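Local structure of type IV pilus biogenesis protein PilB (Streptococcus sanguinis, 7B7P) at residues G47-R50 and E51-Y54; I244-R247 and E248-N251; I348-A351 and G352-K356; E403-Q406 and K407-D411; A296-A299 and G300-V303. The protein serves as a bimodular minor pilin of type IV pili that carries a von Willebrand factor A-like module and has a direct role in adhesion. All coordinates share one frame; numbering follows the deposited sequence.

In the fold
All five contacts are local, each formed within one continuous run of eight or nine residues, so they follow one another in series and none nests or crosses. Contact 1 comes first and turns the chain into strand 53-57 of the N-terminal six-stranded sheet. Contact 2 turns the chain away from the end of helix 238-245, beside helix 191-209. Contact 5 is next along the chain and closes the turn before strand 302-305, in a small antiparallel sheet. Contact 3 is a stretch of helix 341-358, its nearest atoms about 11 Å from contact 5. Contact 4 lies near the start of helix 402-424, which covers the large mixed sheet and leads back toward the module holding contact 1.

Contact 1. Residues G47-R50 and E51-Y54; sequences GLTR and EWSY
Leu48 and Tyr54 make the apolar part of this contact. Leu48 sits on one face of the phenol ring, with its CG 3.9 Å from the ring centroid of Tyr54 and 16° off the ring normal, a CH-pi contact displaced toward the CD1-CE1 side of the ring. The two side chains slide past each other in opposite directions.

Two hydrogen bonds tie the turn together, and both involve Thr49. Thr49 N donates its N-H to Tyr54 OH at 3.0 Å, with an N-H...O angle of 148°. Tyr54 holds its CG anti to the carbonyl carbon (chi1 -68°), which turns the ring back toward Leu48 and Thr49 and brings the hydroxyl to that amide. The carbonyl side of the same threonine takes a weak bond from Trp52 N, 3.4 Å from Thr49 O. This oxygen also lies in the plane of the tyrosine ring at its edge, 3.8 Å from Tyr54 CE1. The indole of Trp52 is fixed from outside, its NE1 bonding to Ser424 O and its ring meeting Phe34 edge-to-face.

Arg50 and Glu51 carry opposite charges but do not pair: Arg50 NE and Glu51 OE1 stay 5.3 Å apart, too far for a salt bridge.

Residues Thr49 to Trp52 form a type II beta turn, with Glu51 taking the positive-phi position. The turn delivers the chain into strand 53-57 of the N-terminal six-stranded sheet, consistent with the pilin module of this bimodular protein.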
# COMPACT_ATOMS: atom_id res chain seq x y z
N GLY A 47 19.71 16.77 -10.82
CA GLY A 47 18.98 15.96 -9.87
C GLY A 47 17.50 16.08 -10.11
O GLY A 47 16.72 15.20 -9.72
N LEU A 48 17.10 17.16 -10.77
CA LEU A 48 15.69 17.42 -11.00
C LEU A 48 15.08 16.29 -11.81
O LEU A 48 15.58 15.93 -12.89
CB LEU A 48 15.51 18.77 -11.71
CG LEU A 48 15.24 20.01 -10.85
CD1 LEU A 48 16.11 20.02 -9.60
CD2 LEU A 48 15.42 21.30 -11.65
N THR A 49 14.02 15.70 -11.27
CA THR A 49 13.26 14.66 -11.94
C THR A 49 12.37 15.29 -13.00
O THR A 49 11.69 16.29 -12.74
CB THR A 49 12.43 13.90 -10.92
OG1 THR A 49 13.26 13.52 -9.82
CG2 THR A 49 11.81 12.66 -11.53
N ARG A 50 12.37 14.71 -14.20
CA ARG A 50 11.72 15.36 -15.33
C ARG A 50 10.20 15.37 -15.16
O ARG A 50 9.62 14.47 -14.55
CB ARG A 50 12.07 14.66 -16.64
CG ARG A 50 13.50 14.14 -16.76
CD ARG A 50 13.51 12.88 -17.61
NE ARG A 50 12.85 13.13 -18.90
CZ ARG A 50 13.48 13.52 -20.00
NH1 ARG A 50 14.80 13.68 -20.00
NH2 ARG A 50 12.78 13.73 -21.11
N GLU A 51 9.57 16.41 -15.73
CA GLU A 51 8.13 16.69 -15.72
C GLU A 51 7.62 17.16 -14.36
O GLU A 51 6.40 17.30 -14.17
CB GLU A 51 7.30 15.50 -16.22
CG GLU A 51 7.89 14.85 -17.47
CD GLU A 51 7.21 13.54 -17.84
OE1 GLU A 51 7.52 13.00 -18.92
OE2 GLU A 51 6.36 13.07 -17.05
N TRP A 52 8.51 17.44 -13.42
CA TRP A 52 8.17 18.09 -12.16
C TRP A 52 8.78 19.48 -12.13
O TRP A 52 9.98 19.65 -12.39
CB TRP A 52 8.65 17.25 -10.97
CG TRP A 52 7.85 16.01 -10.83
CD1 TRP A 52 8.17 14.77 -11.31
CD2 TRP A 52 6.56 15.88 -10.21
NE1 TRP A 52 7.17 13.88 -11.01
CE2 TRP A 52 6.17 14.53 -10.34
CE3 TRP A 52 5.71 16.77 -9.55
CZ2 TRP A 52 4.96 14.05 -9.83
CZ3 TRP A 52 4.51 16.29 -9.04
CH2 TRP A 52 4.15 14.94 -9.19
N SER A 53 7.95 20.48 -11.84
CA SER A 53 8.41 21.83 -11.60
C SER A 53 8.79 22.00 -10.13
O SER A 53 8.27 21.31 -9.25
CB SER A 53 7.34 22.83 -12.00
OG SER A 53 6.66 22.37 -13.15
N TYR A 54 9.72 22.92 -9.86
CA TYR A 54 10.31 23.05 -8.54
C TYR A 54 10.36 24.51 -8.10
O TYR A 54 10.44 25.42 -8.92
CB TYR A 54 11.74 22.48 -8.49
CG TYR A 54 11.86 20.98 -8.66
CD1 TYR A 54 11.59 20.36 -9.88
CD2 TYR A 54 12.26 20.17 -7.60
CE1 TYR A 54 11.71 18.99 -10.04
CE2 TYR A 54 12.39 18.81 -7.75
CZ TYR A 54 12.11 18.22 -8.97
OH TYR A 54 12.23 16.86 -9.12

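Contact 2. Residues I244-R247 and E248-N251; sequences ITKR and ENLN
Glu248 folds back over Lys246, its carboxylate lying across the lysine's aliphatic stem. CB stays near the preceding peptide, 3.7 Å from Arg247 C. At chi1 42° CG occupies the crowded position between the backbone N and the carbonyl carbon, and from there it packs on the lysine, 3.6 Å from Lys246 CG. The chain then bends at chi2, which sets the two oxygens along the stem: Glu248 OE1 is 3.5 Å from Lys246 CG, while Glu248 OE2 lies 4.0 Å from Lys246 CD. The charged ends do not meet, since Lys246 NZ remains 5.9 Å from Glu248 OE2, so any attraction between them is probably weak.

The chain turns between these residues, and a weak bond from Asn249 N to Lys246 O, 3.3 Å long, closes the turn. Further on, Leu250 takes up left-handed backbone angles and places its CD1 3.6 Å from Ile244 O, against the last turn of the helix.

Outside the segment, Arg196 of helix 191-209 bonds to both Ile244 O and Asn249 O, bridging the two halves. Ile244 packs on Ser199 and Val200 of that same helix, and within the von Willebrand factor A-like module the whole turn leads from helix 238-245 into the loop before helix 258-270.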
# COMPACT_ATOMS: atom_id res chain seq x y z
N ILE A 244 -16.99 -12.92 -8.67
CA ILE A 244 -17.11 -12.82 -7.23
C ILE A 244 -18.53 -13.12 -6.78
O ILE A 244 -18.75 -13.72 -5.72
CB ILE A 244 -16.65 -11.44 -6.76
CG1 ILE A 244 -15.14 -11.32 -6.94
CG2 ILE A 244 -17.09 -11.16 -5.32
CD1 ILE A 244 -14.59 -10.03 -6.45
N THR A 245 -19.53 -12.74 -7.59
CA THR A 245 -20.91 -12.93 -7.15
C THR A 245 -21.54 -14.22 -7.65
O THR A 245 -22.54 -14.66 -7.06
CB THR A 245 -21.74 -11.72 -7.57
OG1 THR A 245 -21.29 -11.24 -8.84
CG2 THR A 245 -21.58 -10.61 -6.54
N LYS A 246 -20.99 -14.86 -8.68
CA LYS A 246 -21.43 -16.20 -9.07
C LYS A 246 -21.29 -17.16 -7.89
O LYS A 246 -20.23 -17.23 -7.26
CB LYS A 246 -20.62 -16.70 -10.26
CG LYS A 246 -21.15 -17.95 -10.94
CD LYS A 246 -20.78 -18.00 -12.44
CE LYS A 246 -21.71 -17.12 -13.31
NZ LYS A 246 -20.97 -16.40 -14.41
N ARG A 247 -22.35 -17.92 -7.60
CA ARG A 247 -22.40 -18.65 -6.34
C ARG A 247 -21.96 -20.10 -6.45
O ARG A 247 -21.98 -20.82 -5.44
CB ARG A 247 -23.80 -18.57 -5.72
CG ARG A 247 -24.05 -17.18 -5.16
CD ARG A 247 -25.12 -17.12 -4.09
NE ARG A 247 -24.82 -16.12 -3.06
CZ ARG A 247 -24.45 -14.84 -3.26
NH1 ARG A 247 -24.29 -14.32 -4.48
NH2 ARG A 247 -24.23 -14.07 -2.19
N GLU A 248 -21.57 -20.56 -7.63
CA GLU A 248 -20.78 -21.79 -7.68
C GLU A 248 -19.32 -21.54 -7.32
O GLU A 248 -18.59 -22.49 -7.05
CB GLU A 248 -20.90 -22.45 -9.06
CG GLU A 248 -20.83 -21.49 -10.24
CD GLU A 248 -22.18 -21.27 -10.92
OE1 GLU A 248 -23.10 -20.72 -10.26
OE2 GLU A 248 -22.32 -21.64 -12.11
N ASN A 249 -18.89 -20.27 -7.31
CA ASN A 249 -17.55 -19.87 -6.89
C ASN A 249 -17.54 -19.50 -5.41
O ASN A 249 -18.58 -19.23 -4.80
CB ASN A 249 -17.07 -18.68 -7.72
CG ASN A 249 -16.92 -19.02 -9.18
OD1 ASN A 249 -16.75 -20.18 -9.55
ND2 ASN A 249 -16.97 -17.99 -10.03
N LEU A 250 -16.33 -19.50 -4.83
CA LEU A 250 -16.12 -19.14 -3.43
C LEU A 250 -17.05 -19.92 -2.51
O LEU A 250 -17.55 -19.40 -1.51
CB LEU A 250 -16.29 -17.64 -3.20
CG LEU A 250 -15.43 -16.67 -3.98
CD1 LEU A 250 -16.09 -15.30 -3.93
CD2 LEU A 250 -14.02 -16.62 -3.40
N ASN A 251 -17.30 -21.17 -2.85
CA ASN A 251 -18.21 -21.97 -2.05
C ASN A 251 -17.48 -22.48 -0.81
O ASN A 251 -16.45 -23.14 -0.94
CB ASN A 251 -18.75 -23.12 -2.87
CG ASN A 251 -19.87 -23.82 -2.19
OD1 ASN A 251 -19.75 -24.99 -1.83
ND2 ASN A 251 -20.98 -23.11 -1.97

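Contact 3. Residues I348-A351 and G352-K356; sequences IAYA and GEVSK
Residues 348-356 run as regular alpha helix, four successive i to i+4 bonds crossing from one half to the other, from the 3.2 Å bond of Gly352 N to Ile348 O to the shorter 2.8 Å bond of Glu353 N to Ala349 O. The latter is nearly straight at its donor, with an N-H...O angle of 162°.

Tyr350 and Val354, one turn apart, carry the main side-chain contact. The tyrosine extends its ring with CG anti to the backbone N (chi1 -178°), so that the ring leans along the helix and its CE1 comes 3.6 Å from Val354 CG2. The methyl meets the ring obliquely and also touches the main chain, 3.4 Å from Tyr350 O. Glu353 keeps close to the previous turn, its CG 3.5 Å from Ala349 O, before bending at chi2. Its carboxylate then joins Lys356, three residues on, in a salt bridge whose hydrogen bond is weak, Lys356 NZ to Glu353 OE2 at 3.4 Å. Gly352, without a side chain, lies among the buried residues of the helix.

The polar ends of the buried side chains find partners beyond the helix: Tyr350 OH bonds to Asp320 O, and Ser355 OG to Ile387 O. Helix 341-358 packs against two others, Tyr350 and Val354 on Arg263 of helix 258-270 and Ala351 on Leu383 of helix 380-388, and Tyr350 also touches strand 289-291.

The chemistry is therefore divided by side. Apolar packing serves the buried faces, where the hydroxyls are satisfied by carbonyls, and the Glu353-Lys356 salt bridge lies toward the solvent-exposed lysine.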
# COMPACT_ATOMS: atom_id res chain seq x y z
N ILE A 348 1.77 -21.79 9.73
CA ILE A 348 2.23 -20.41 9.66
C ILE A 348 3.60 -20.35 9.00
O ILE A 348 3.88 -19.44 8.21
CB ILE A 348 2.23 -19.80 11.07
CG1 ILE A 348 0.79 -19.57 11.54
CG2 ILE A 348 3.01 -18.49 11.12
CD1 ILE A 348 0.65 -19.14 12.99
N ALA A 349 4.48 -21.31 9.31
CA ALA A 349 5.82 -21.31 8.72
C ALA A 349 5.78 -21.56 7.23
O ALA A 349 6.61 -21.03 6.49
CB ALA A 349 6.70 -22.37 9.40
N TYR A 350 4.83 -22.37 6.76
CA TYR A 350 4.66 -22.59 5.33
C TYR A 350 4.47 -21.27 4.61
O TYR A 350 5.09 -21.01 3.57
CB TYR A 350 3.46 -23.52 5.09
CG TYR A 350 3.20 -23.87 3.63
CD1 TYR A 350 4.23 -23.97 2.73
CD2 TYR A 350 1.90 -24.16 3.17
CE1 TYR A 350 4.02 -24.30 1.43
CE2 TYR A 350 1.68 -24.52 1.87
CZ TYR A 350 2.76 -24.59 1.00
OH TYR A 350 2.58 -24.93 -0.32
N ALA A 351 3.61 -20.41 5.15
CA ALA A 351 3.35 -19.12 4.54
C ALA A 351 4.61 -18.25 4.54
O ALA A 351 4.86 -17.49 3.60
CB ALA A 351 2.20 -18.43 5.27
N GLY A 352 5.43 -18.35 5.58
CA GLY A 352 6.68 -17.63 5.58
C GLY A 352 7.66 -18.17 4.55
O GLY A 352 8.34 -17.40 3.86
N GLU A 353 7.74 -19.49 4.41
CA GLU A 353 8.63 -20.04 3.38
C GLU A 353 8.16 -19.63 1.99
O GLU A 353 8.98 -19.26 1.14
CB GLU A 353 8.72 -21.57 3.46
CG GLU A 353 9.44 -22.06 4.67
CD GLU A 353 10.79 -21.36 4.89
OE1 GLU A 353 11.66 -21.46 4.00
OE2 GLU A 353 10.97 -20.70 5.93
N VAL A 354 6.84 -19.63 1.76
CA VAL A 354 6.32 -19.20 0.46
C VAL A 354 6.70 -17.75 0.19
O VAL A 354 7.14 -17.39 -0.91
CB VAL A 354 4.80 -19.41 0.39
CG1 VAL A 354 4.22 -18.62 -0.77
CG2 VAL A 354 4.47 -20.90 0.27
N SER A 355 6.57 -16.90 1.21
CA SER A 355 6.86 -15.48 1.03
C SER A 355 8.33 -15.25 0.68
O SER A 355 8.64 -14.42 -0.18
CB SER A 355 6.51 -14.71 2.31
OG SER A 355 6.66 -13.31 2.09
N LYS A 356 9.23 -15.97 1.32
CA LYS A 356 10.65 -15.81 1.01
C LYS A 356 10.96 -16.24 -0.42
O LYS A 356 11.79 -15.62 -1.10
CB LYS A 356 11.49 -16.60 2.00
CG LYS A 356 11.71 -15.87 3.31
CD LYS A 356 11.66 -16.81 4.48
CE LYS A 356 12.90 -17.65 4.54
NZ LYS A 356 13.13 -18.07 5.97

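Contact 4. Residues E403-Q406 and K407-D411; sequences EALQ and KTFSD
Residues 403-411 form two and a half turns of unbroken alpha helix, in which Lys407, Thr408, Phe409 and Ser410 each give their N-H to the carbonyl four residues back. This is the beginning of helix 402-424, which packs on the largely parallel central sheet of the Rossmann-type von Willebrand factor A fold. The bond from Phe409 N to Leu405 O is 2.9 Å long and the straightest of the set, with an N-H...O angle of 169°.

Leu405 and Phe409 lie side by side on the sheet-facing side and point the same way. The leucine has CG anti to the backbone N (chi1 -176°), which carries its branched end forward along the helix to the next turn. There its CD1 sits over one face of the Phe409 ring, 4.1 Å from the centroid and offset toward the rim, in a CH-pi contact with Leu405 CD1 and CG both 3.9 Å from Phe409 CE2. Both residues press on Ile368 of strand 364-370. Leu405 also reaches Leu282, and Phe409 reaches Val280, of strand 276-283.

Gln406 has an extended chain, and its OE1 accepts a hydrogen bond from Lys198 NZ of helix 191-209, which joins the two helices by a polar link. Lys407 likewise extends, but its amine runs off from the other residues of the contact, and only its CB stays near the turn before, 3.4 Å from Glu403 O.

Thr408 grips one carbonyl twice. Its backbone N bonds to Ala404 O at 2.8 Å, while Thr408 OG1 donates to Ala404 O at 3.0 Å, from 44° out of the carbonyl plane.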
# COMPACT_ATOMS: atom_id res chain seq x y z
N GLU A 403 -18.84 -3.47 8.63
CA GLU A 403 -18.34 -2.16 8.23
C GLU A 403 -16.86 -1.99 8.51
O GLU A 403 -16.20 -1.18 7.85
CB GLU A 403 -19.15 -1.05 8.92
CG GLU A 403 -20.16 -0.43 7.96
CD GLU A 403 -21.34 -1.37 7.65
OE1 GLU A 403 -21.66 -1.52 6.44
OE2 GLU A 403 -21.94 -1.92 8.61
N ALA A 404 -16.32 -2.74 9.47
CA ALA A 404 -14.87 -2.82 9.58
C ALA A 404 -14.27 -3.33 8.27
O ALA A 404 -13.29 -2.78 7.76
CB ALA A 404 -14.50 -3.72 10.76
N LEU A 405 -14.87 -4.36 7.68
CA LEU A 405 -14.34 -4.90 6.44
C LEU A 405 -14.36 -3.84 5.34
O LEU A 405 -13.34 -3.60 4.67
CB LEU A 405 -15.12 -6.14 6.02
CG LEU A 405 -14.51 -6.77 4.76
CD1 LEU A 405 -12.99 -7.07 4.92
CD2 LEU A 405 -15.29 -8.00 4.33
N GLN A 406 -15.50 -3.15 5.16
CA GLN A 406 -15.57 -2.12 4.13
C GLN A 406 -14.58 -0.98 4.40
O GLN A 406 -13.96 -0.45 3.47
CB GLN A 406 -16.99 -1.60 4.01
CG GLN A 406 -17.21 -0.63 2.88
CD GLN A 406 -18.62 -0.07 2.89
OE1 GLN A 406 -19.60 -0.81 2.70
NE2 GLN A 406 -18.74 1.23 3.13
N LYS A 407 -14.38 -0.62 5.66
CA LYS A 407 -13.37 0.39 5.97
C LYS A 407 -11.96 -0.11 5.65
O LYS A 407 -11.15 0.63 5.07
CB LYS A 407 -13.47 0.83 7.43
CG LYS A 407 -12.48 1.94 7.78
CD LYS A 407 -12.20 2.02 9.27
CE LYS A 407 -11.64 3.39 9.67
NZ LYS A 407 -11.70 3.67 11.15
N THR A 408 -11.64 -1.36 6.03
CA THR A 408 -10.32 -1.93 5.72
C THR A 408 -10.08 -1.96 4.21
O THR A 408 -8.98 -1.60 3.74
CB THR A 408 -10.19 -3.34 6.29
OG1 THR A 408 -10.37 -3.30 7.72
CG2 THR A 408 -8.82 -3.92 5.97
N PHE A 409 -11.08 -2.37 3.43
CA PHE A 409 -10.93 -2.34 1.98
C PHE A 409 -10.67 -0.92 1.49
O PHE A 409 -9.72 -0.68 0.72
CB PHE A 409 -12.17 -2.96 1.33
CG PHE A 409 -12.11 -4.46 1.22
CD1 PHE A 409 -10.88 -5.12 1.12
CD2 PHE A 409 -13.27 -5.23 1.21
CE1 PHE A 409 -10.81 -6.51 1.02
CE2 PHE A 409 -13.21 -6.60 1.10
CZ PHE A 409 -11.97 -7.25 1.01
N SER A 410 -11.45 0.06 1.97
CA SER A 410 -11.27 1.44 1.52
C SER A 410 -9.88 1.96 1.88
O SER A 410 -9.20 2.60 1.07
CB SER A 410 -12.35 2.34 2.14
OG SER A 410 -11.85 3.65 2.39
N ASP A 411 -9.43 1.69 3.11
CA ASP A 411 -8.09 2.09 3.52
C ASP A 411 -7.02 1.47 2.62
O ASP A 411 -6.02 2.12 2.32
CB ASP A 411 -7.86 1.72 4.99
CG ASP A 411 -8.71 2.56 5.96
OD1 ASP A 411 -9.04 3.72 5.62
OD2 ASP A 411 -9.05 2.06 7.06

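Contact 5. Residues A296-A299 and G300-V303; sequences ALYA and GNRV
The amide of Asn301 lies flat against the ring of Tyr298, the two planes only 13° apart, and at the same time its ND2 bonds the main chain at Ala296 O. The setting is a pair of tight turns ahead of strand 302-305, an outer strand of a four-stranded antiparallel sheet: an inverse gamma turn centred on Leu297, followed by a beta turn from Tyr298 to Asn301. The second is closed by Asn301 N to Tyr298 O at 3.0 Å.

Asn301 CB sits over the middle of the ring, 3.8 Å from the Tyr298 centroid, in a CH-pi contact. Its CG continues across the same face, and Asn301 ND2 comes within 3.4 Å of Tyr298 CE2. Two torsions bring the groups together: Tyr298 puts its CG between its own N and carbonyl carbon (chi1 63°), and Asn301 has its CG anti to the backbone N. The other end of the amide is fixed from beyond the turn, since Asn301 OD1 accepts from Asn316 N.

Ala296 O receives two donors, a weak 3.1 Å bond from Tyr298 N and a short one of 2.6 Å from Asn301 ND2, on a lone pair in the carbonyl plane, with an N-H...O angle of 172°.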
# COMPACT_ATOMS: atom_id res chain seq x y z
N ALA A 296 9.11 -35.35 1.32
CA ALA A 296 8.80 -35.59 2.72
C ALA A 296 8.05 -36.90 2.94
O ALA A 296 7.87 -37.29 4.10
CB ALA A 296 7.99 -34.43 3.31
N LEU A 297 7.65 -37.58 1.86
CA LEU A 297 6.95 -38.87 1.90
C LEU A 297 7.95 -40.02 2.02
O LEU A 297 8.25 -40.73 1.06
CB LEU A 297 6.07 -39.04 0.66
CG LEU A 297 5.03 -37.96 0.40
CD1 LEU A 297 4.00 -38.43 -0.63
CD2 LEU A 297 4.36 -37.58 1.71
N TYR A 298 8.47 -40.20 3.22
CA TYR A 298 9.39 -41.28 3.52
C TYR A 298 9.01 -41.88 4.86
O TYR A 298 8.36 -41.24 5.69
CB TYR A 298 10.87 -40.81 3.54
CG TYR A 298 11.23 -39.76 4.60
CD1 TYR A 298 11.61 -40.14 5.89
CD2 TYR A 298 11.22 -38.40 4.30
CE1 TYR A 298 11.93 -39.20 6.86
CE2 TYR A 298 11.56 -37.44 5.26
CZ TYR A 298 11.91 -37.84 6.54
OH TYR A 298 12.24 -36.88 7.51
N ALA A 299 9.42 -43.15 5.06
CA ALA A 299 9.58 -43.77 6.37
C ALA A 299 8.47 -43.48 7.36
O ALA A 299 7.29 -43.67 7.07
CB ALA A 299 10.90 -43.34 7.01
N GLY A 300 8.86 -43.03 8.56
CA GLY A 300 7.87 -42.65 9.55
C GLY A 300 7.78 -41.14 9.68
O GLY A 300 7.79 -40.59 10.79
N ASN A 301 7.74 -40.45 8.54
CA ASN A 301 7.63 -39.00 8.59
C ASN A 301 6.18 -38.56 8.75
O ASN A 301 5.90 -37.65 9.53
CB ASN A 301 8.23 -38.39 7.34
CG ASN A 301 8.53 -36.91 7.50
OD1 ASN A 301 8.74 -36.42 8.62
ND2 ASN A 301 8.55 -36.19 6.39
N ARG A 302 5.27 -39.21 8.02
CA ARG A 302 3.85 -38.90 8.06
C ARG A 302 3.19 -39.74 9.13
O ARG A 302 3.20 -40.97 9.06
CB ARG A 302 3.22 -39.16 6.69
CG ARG A 302 1.72 -38.93 6.58
CD ARG A 302 1.31 -39.30 5.18
NE ARG A 302 -0.08 -38.94 4.86
CZ ARG A 302 -1.13 -39.67 5.20
NH1 ARG A 302 -0.98 -40.81 5.87
NH2 ARG A 302 -2.35 -39.28 4.86
N VAL A 303 2.64 -39.08 10.15
CA VAL A 303 1.86 -39.76 11.18
C VAL A 303 0.40 -39.40 10.99
O VAL A 303 0.02 -38.22 10.97
CB VAL A 303 2.37 -39.43 12.58
CG1 VAL A 303 2.59 -37.97 12.73
CG2 VAL A 303 1.38 -39.93 13.62